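Local coordinates for MUTM (fpg) protein (Thermus thermophilus, PDB 1EE8) that belongs to the Fpg/MutM family of DNA glycosylases, pairing a beta-rich N-terminal domain with an H2TH domain and a zinc finger, at residues G60-M70 and F101-Y112. Residues are numbered along the deposited sequence; the frame is centred on the assembly and turned at random.
Sequences GGVELVAHLGM and FGRLFGVRRGDY
Glu63 reaches from strand 62-67 past its cross-strand partner Val107 into the turn that follows strand 103-108. Its CB rests 4.0 Å from Val107 CG2. With CG anti to the carbonyl carbon (chi1 -62°) and the chain extended beyond it, Glu63 CG crosses the Arg109 side chain at a slant, close to its CA and NH1, and brings the carboxylate to the type II turn Arg108–Asp111. There OE1 is gripped by two donors: Tyr112 OH, 2.6 Å away on the syn side, and Gly110 N, 3.0 Å off and well above the carboxylate plane. The carboxylate and ring planes are turned only 16° from each other, and OE1 sits at the ring's edge. OE2 forms a salt bridge with Arg109 NH1 at 3.2 Å, but stands well out of the guanidinium plane, a purely electrostatic contact that probably favours the ionised acid. Further along the same face, Val65 packs against Phe105, CB to CB 4.0 Å; on the other face Ala66 CB touches Leu104 CD2 at 3.5 Å. Paired backbone bonds join Glu63 with Val107, Val65 with Phe105 and His67 with Arg103. Strand 53-58 flanks 62-67 on its far edge. These are neighbouring antiparallel strands in the beta-rich N-terminal domain of the Fpg family.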
ATOM      1  N   GLY A  60       1.979  12.920   0.900  1.00 26.04           N
ATOM      2  CA  GLY A  60       1.160  12.186  -0.045  1.00 24.63           C
ATOM      3  C   GLY A  60      -0.157  11.695   0.527  1.00 25.28           C
ATOM      4  O   GLY A  60      -0.835  10.865  -0.084  1.00 25.10           O
ATOM      5  N   GLY A  61      -0.511  12.192   1.707  1.00 25.22           N
ATOM      6  CA  GLY A  61      -1.771  11.819   2.330  1.00 24.87           C
ATOM      7  C   GLY A  61      -1.852  10.433   2.937  1.00 23.83           C
ATOM      8  O   GLY A  61      -2.883   9.772   2.844  1.00 24.65           O
ATOM      9  N   VAL A  62      -0.769   9.995   3.566  1.00 23.53           N
ATOM     10  CA  VAL A  62      -0.722   8.685   4.198  1.00 21.00           C
ATOM     11  C   VAL A  62      -0.342   8.816   5.671  1.00 20.42           C
ATOM     12  O   VAL A  62       0.329   9.772   6.064  1.00 20.63           O
ATOM     13  CB  VAL A  62       0.326   7.775   3.502  1.00 22.34           C
ATOM     14  CG1 VAL A  62       0.659   6.589   4.386  1.00 20.59           C
ATOM     15  CG2 VAL A  62      -0.210   7.294   2.146  1.00 22.77           C
ATOM     16  N   GLU A  63      -0.784   7.864   6.484  1.00 20.85           N
ATOM     17  CA  GLU A  63      -0.434   7.856   7.895  1.00 21.73           C
ATOM     18  C   GLU A  63      -0.025   6.455   8.325  1.00 21.44           C
ATOM     19  O   GLU A  63      -0.633   5.463   7.920  1.00 20.97           O
ATOM     20  CB  GLU A  63      -1.610   8.315   8.774  1.00 23.25           C
ATOM     21  CG  GLU A  63      -2.074   9.741   8.525  1.00 27.54           C
ATOM     22  CD  GLU A  63      -3.187  10.178   9.468  1.00 28.24           C
ATOM     23  OE1 GLU A  63      -4.258   9.529   9.493  1.00 29.95           O
ATOM     24  OE2 GLU A  63      -2.992  11.181  10.184  1.00 29.96           O
ATOM     25  N   LEU A  64       1.027   6.374   9.126  1.00 21.17           N
ATOM     26  CA  LEU A  64       1.454   5.092   9.648  1.00 21.33           C
ATOM     27  C   LEU A  64       1.049   5.191  11.110  1.00 21.25           C
ATOM     28  O   LEU A  64       1.649   5.932  11.888  1.00 20.36           O
ATOM     29  CB  LEU A  64       2.962   4.905   9.512  1.00 22.05           C
ATOM     30  CG  LEU A  64       3.497   3.541   9.963  1.00 22.38           C
ATOM     31  CD1 LEU A  64       2.807   2.420   9.194  1.00 22.25           C
ATOM     32  CD2 LEU A  64       4.999   3.490   9.733  1.00 23.26           C
ATOM     33  N   VAL A  65      -0.002   4.468  11.468  1.00 20.28           N
ATOM     34  CA  VAL A  65      -0.487   4.498  12.830  1.00 21.10           C
ATOM     35  C   VAL A  65       0.165   3.387  13.622  1.00 20.35           C
ATOM     36  O   VAL A  65       0.267   2.253  13.150  1.00 21.07           O
ATOM     37  CB  VAL A  65      -2.028   4.350  12.873  1.00 21.10           C
ATOM     38  CG1 VAL A  65      -2.518   4.309  14.322  1.00 20.46           C
ATOM     39  CG2 VAL A  65      -2.666   5.509  12.129  1.00 22.23           C
ATOM     40  N   ALA A  66       0.622   3.723  14.820  1.00 18.25           N
ATOM     41  CA  ALA A  66       1.262   2.743  15.674  1.00 18.88           C
ATOM     42  C   ALA A  66       0.577   2.656  17.024  1.00 19.67           C
ATOM     43  O   ALA A  66       0.300   3.672  17.666  1.00 20.08           O
ATOM     44  CB  ALA A  66       2.748   3.088  15.862  1.00 18.14           C
ATOM     45  N   HIS A  67       0.288   1.428  17.433  1.00 20.42           N
ATOM     46  CA  HIS A  67      -0.323   1.154  18.723  1.00 22.25           C
ATOM     47  C   HIS A  67       0.723   0.315  19.440  1.00 21.07           C
ATOM     48  O   HIS A  67       1.054  -0.780  18.997  1.00 19.70           O
ATOM     49  CB  HIS A  67      -1.624   0.363  18.556  1.00 23.89           C
ATOM     50  CG  HIS A  67      -2.102  -0.272  19.822  1.00 27.56           C
ATOM     51  ND1 HIS A  67      -2.350   0.452  20.969  1.00 29.79           N
ATOM     52  CD2 HIS A  67      -2.336  -1.569  20.138  1.00 29.36           C
ATOM     53  CE1 HIS A  67      -2.714  -0.370  21.937  1.00 29.98           C
ATOM     54  NE2 HIS A  67      -2.713  -1.602  21.458  1.00 30.93           N
ATOM     55  N   LEU A  68       1.250   0.843  20.539  1.00 21.39           N
ATOM     56  CA  LEU A  68       2.300   0.163  21.289  1.00 22.15           C
ATOM     57  C   LEU A  68       1.861  -1.077  22.052  1.00 24.35           C
ATOM     58  O   LEU A  68       2.590  -2.070  22.108  1.00 24.07           O
ATOM     59  CB  LEU A  68       2.965   1.152  22.251  1.00 20.95           C
ATOM     60  CG  LEU A  68       3.514   2.411  21.573  1.00 22.96           C
ATOM     61  CD1 LEU A  68       4.357   3.211  22.559  1.00 23.67           C
ATOM     62  CD2 LEU A  68       4.359   2.023  20.373  1.00 23.15           C
ATOM     63  N   GLY A  69       0.672  -1.032  22.636  1.00 25.20           N
ATOM     64  CA  GLY A  69       0.211  -2.182  23.390  1.00 26.74           C
ATOM     65  C   GLY A  69       0.866  -2.187  24.758  1.00 27.33           C
ATOM     66  O   GLY A  69       1.304  -1.148  25.238  1.00 28.45           O
ATOM     67  N   MET A  70       0.965  -3.361  25.371  1.00 28.53           N
ATOM     68  CA  MET A  70       1.542  -3.485  26.704  1.00 29.39           C
ATOM     69  C   MET A  70       3.059  -3.330  26.812  1.00 28.12           C
ATOM     70  O   MET A  70       3.559  -2.795  27.801  1.00 28.84           O
ATOM     71  CB  MET A  70       1.135  -4.834  27.306  1.00 33.25           C
ATOM     72  CG  MET A  70       1.715  -5.103  28.682  1.00 38.59           C
ATOM     73  SD  MET A  70       1.263  -6.741  29.294  1.00 45.80           S
ATOM     74  CE  MET A  70      -0.202  -6.331  30.297  1.00 44.51           C
ATOM     75  N   PHE A 101       1.727  -7.196  21.392  1.00 21.97           N
ATOM     76  CA  PHE A 101       0.395  -6.606  21.377  1.00 23.23           C
ATOM     77  C   PHE A 101       0.368  -5.393  20.449  1.00 22.41           C
ATOM     78  O   PHE A 101      -0.691  -4.988  19.968  1.00 21.33           O
ATOM     79  CB  PHE A 101      -0.020  -6.200  22.789  1.00 25.36           C
ATOM     80  CG  PHE A 101      -0.480  -7.351  23.628  1.00 28.05           C
ATOM     81  CD1 PHE A 101      -1.693  -7.980  23.355  1.00 29.86           C
ATOM     82  CD2 PHE A 101       0.296  -7.813  24.686  1.00 28.59           C
ATOM     83  CE1 PHE A 101      -2.130  -9.054  24.130  1.00 31.12           C
ATOM     84  CE2 PHE A 101      -0.128  -8.884  25.467  1.00 30.26           C
ATOM     85  CZ  PHE A 101      -1.344  -9.507  25.189  1.00 30.16           C
ATOM     86  N   GLY A 102       1.539  -4.822  20.195  1.00 20.22           N
ATOM     87  CA  GLY A 102       1.610  -3.671  19.315  1.00 19.11           C
ATOM     88  C   GLY A 102       1.092  -3.965  17.916  1.00 18.79           C
ATOM     89  O   GLY A 102       1.093  -5.108  17.462  1.00 19.62           O
ATOM     90  N   ARG A 103       0.639  -2.923  17.229  1.00 17.59           N
ATOM     91  CA  ARG A 103       0.134  -3.060  15.872  1.00 18.20           C
ATOM     92  C   ARG A 103       0.570  -1.848  15.059  1.00 17.96           C
ATOM     93  O   ARG A 103       0.835  -0.789  15.619  1.00 18.54           O
ATOM     94  CB  ARG A 103      -1.398  -3.136  15.880  1.00 18.19           C
ATOM     95  CG  ARG A 103      -1.978  -4.363  16.575  1.00 18.57           C
ATOM     96  CD  ARG A 103      -1.847  -5.599  15.707  1.00 20.03           C
ATOM     97  NE  ARG A 103      -2.474  -6.769  16.322  1.00 22.94           N
ATOM     98  CZ  ARG A 103      -1.961  -7.445  17.348  1.00 24.43           C
ATOM     99  NH1 ARG A 103      -2.604  -8.497  17.843  1.00 26.00           N
ATOM    100  NH2 ARG A 103      -0.800  -7.081  17.875  1.00 21.81           N
ATOM    101  N   LEU A 104       0.666  -2.021  13.746  1.00 18.02           N
ATOM    102  CA  LEU A 104       1.019  -0.922  12.850  1.00 18.44           C
ATOM    103  C   LEU A 104      -0.055  -0.907  11.773  1.00 19.12           C
ATOM    104  O   LEU A 104      -0.490  -1.964  11.311  1.00 19.77           O
ATOM    105  CB  LEU A 104       2.394  -1.130  12.198  1.00 17.92           C
ATOM    106  CG  LEU A 104       3.659  -0.888  13.036  1.00 17.70           C
ATOM    107  CD1 LEU A 104       4.894  -1.081  12.141  1.00 18.10           C
ATOM    108  CD2 LEU A 104       3.643   0.520  13.638  1.00 17.33           C
ATOM    109  N   PHE A 105      -0.475   0.287  11.378  1.00 19.05           N
ATOM    110  CA  PHE A 105      -1.507   0.437  10.362  1.00 19.61           C
ATOM    111  C   PHE A 105      -1.123   1.463   9.310  1.00 19.43           C
ATOM    112  O   PHE A 105      -0.922   2.640   9.619  1.00 18.61           O
ATOM    113  CB  PHE A 105      -2.821   0.896  10.999  1.00 21.30           C
ATOM    114  CG  PHE A 105      -3.325  -0.002  12.085  1.00 23.12           C
ATOM    115  CD1 PHE A 105      -4.157  -1.078  11.787  1.00 23.97           C
ATOM    116  CD2 PHE A 105      -2.993   0.242  13.412  1.00 24.20           C
ATOM    117  CE1 PHE A 105      -4.657  -1.897  12.801  1.00 24.19           C
ATOM    118  CE2 PHE A 105      -3.489  -0.574  14.436  1.00 26.60           C
ATOM    119  CZ  PHE A 105      -4.325  -1.645  14.123  1.00 24.59           C
ATOM    120  N   GLY A 106      -1.020   1.014   8.067  1.00 18.90           N
ATOM    121  CA  GLY A 106      -0.720   1.929   6.983  1.00 22.06           C
ATOM    122  C   GLY A 106      -2.094   2.323   6.480  1.00 22.62           C
ATOM    123  O   GLY A 106      -2.894   1.457   6.124  1.00 23.72           O
ATOM    124  N   VAL A 107      -2.393   3.612   6.464  1.00 23.11           N
ATOM    125  CA  VAL A 107      -3.711   4.047   6.013  1.00 23.87           C
ATOM    126  C   VAL A 107      -3.686   5.383   5.287  1.00 23.63           C
ATOM    127  O   VAL A 107      -2.792   6.192   5.501  1.00 20.99           O
ATOM    128  CB  VAL A 107      -4.681   4.210   7.203  1.00 23.75           C
ATOM    129  CG1 VAL A 107      -4.883   2.874   7.924  1.00 23.45           C
ATOM    130  CG2 VAL A 107      -4.140   5.261   8.153  1.00 22.74           C
ATOM    131  N   ARG A 108      -4.667   5.602   4.416  1.00 24.95           N
ATOM    132  CA  ARG A 108      -4.771   6.883   3.735  1.00 27.58           C
ATOM    133  C   ARG A 108      -5.105   7.795   4.912  1.00 28.16           C
ATOM    134  O   ARG A 108      -5.772   7.361   5.849  1.00 27.77           O
ATOM    135  CB  ARG A 108      -5.926   6.871   2.737  1.00 29.75           C
ATOM    136  CG  ARG A 108      -5.702   5.955   1.545  1.00 33.59           C
ATOM    137  CD  ARG A 108      -5.503   6.762   0.263  1.00 37.64           C
ATOM    138  NE  ARG A 108      -4.373   7.689   0.344  1.00 39.37           N
ATOM    139  CZ  ARG A 108      -4.046   8.553  -0.614  1.00 40.30           C
ATOM    140  NH1 ARG A 108      -4.766   8.613  -1.731  1.00 42.43           N
ATOM    141  NH2 ARG A 108      -3.003   9.359  -0.460  1.00 38.73           N
ATOM    142  N   ARG A 109      -4.640   9.035   4.876  1.00 29.15           N
ATOM    143  CA  ARG A 109      -4.881   9.971   5.972  1.00 31.22           C
ATOM    144  C   ARG A 109      -6.357  10.079   6.361  1.00 32.03           C
ATOM    145  O   ARG A 109      -7.210  10.395   5.528  1.00 30.87           O
ATOM    146  CB  ARG A 109      -4.343  11.350   5.595  1.00 32.80           C
ATOM    147  CG  ARG A 109      -4.412  12.392   6.695  1.00 34.63           C
ATOM    148  CD  ARG A 109      -3.825  13.712   6.208  1.00 36.95           C
ATOM    149  NE  ARG A 109      -3.614  14.666   7.296  1.00 40.88           N
ATOM    150  CZ  ARG A 109      -2.701  14.523   8.256  1.00 42.83           C
ATOM    151  NH1 ARG A 109      -1.898  13.465   8.271  1.00 42.18           N
ATOM    152  NH2 ARG A 109      -2.594  15.440   9.212  1.00 43.37           N
ATOM    153  N   GLY A 110      -6.643   9.809   7.634  1.00 32.18           N
ATOM    154  CA  GLY A 110      -8.006   9.889   8.129  1.00 32.32           C
ATOM    155  C   GLY A 110      -8.819   8.606   8.070  1.00 32.82           C
ATOM    156  O   GLY A 110      -9.790   8.457   8.819  1.00 32.96           O
ATOM    157  N   ASP A 111      -8.436   7.676   7.195  1.00 32.20           N
ATOM    158  CA  ASP A 111      -9.174   6.420   7.052  1.00 32.19           C
ATOM    159  C   ASP A 111      -8.919   5.480   8.221  1.00 31.77           C
ATOM    160  O   ASP A 111      -8.041   4.616   8.169  1.00 30.65           O
ATOM    161  CB  ASP A 111      -8.810   5.735   5.730  1.00 33.08           C
ATOM    162  CG  ASP A 111      -9.503   4.390   5.554  1.00 34.70           C
ATOM    163  OD1 ASP A 111     -10.630   4.220   6.070  1.00 34.18           O
ATOM    164  OD2 ASP A 111      -8.927   3.505   4.884  1.00 35.69           O
ATOM    165  N   TYR A 112      -9.713   5.642   9.272  1.00 30.27           N
ATOM    166  CA  TYR A 112      -9.559   4.830  10.468  1.00 30.15           C
ATOM    167  C   TYR A 112     -10.577   3.704  10.593  1.00 32.02           C
ATOM    168  O   TYR A 112     -10.806   3.183  11.687  1.00 32.32           O
ATOM    169  CB  TYR A 112      -9.609   5.743  11.691  1.00 28.81           C
ATOM    170  CG  TYR A 112      -8.560   6.840  11.657  1.00 26.07           C
ATOM    171  CD1 TYR A 112      -8.788   8.067  12.270  1.00 26.32           C
ATOM    172  CD2 TYR A 112      -7.338   6.647  11.012  1.00 25.42           C
ATOM    173  CE1 TYR A 112      -7.829   9.080  12.246  1.00 26.12           C
ATOM    174  CE2 TYR A 112      -6.371   7.655  10.982  1.00 25.12           C
ATOM    175  CZ  TYR A 112      -6.626   8.866  11.603  1.00 25.24           C
ATOM    176  OH  TYR A 112      -5.677   9.859  11.588  1.00 27.21           O
TER
HETATM  177  O   HOH W   1      -0.614  12.501   6.074  1.00 34.95           O
HETATM  178  O   HOH W   2       2.823  -4.929  23.208  1.00 25.61           O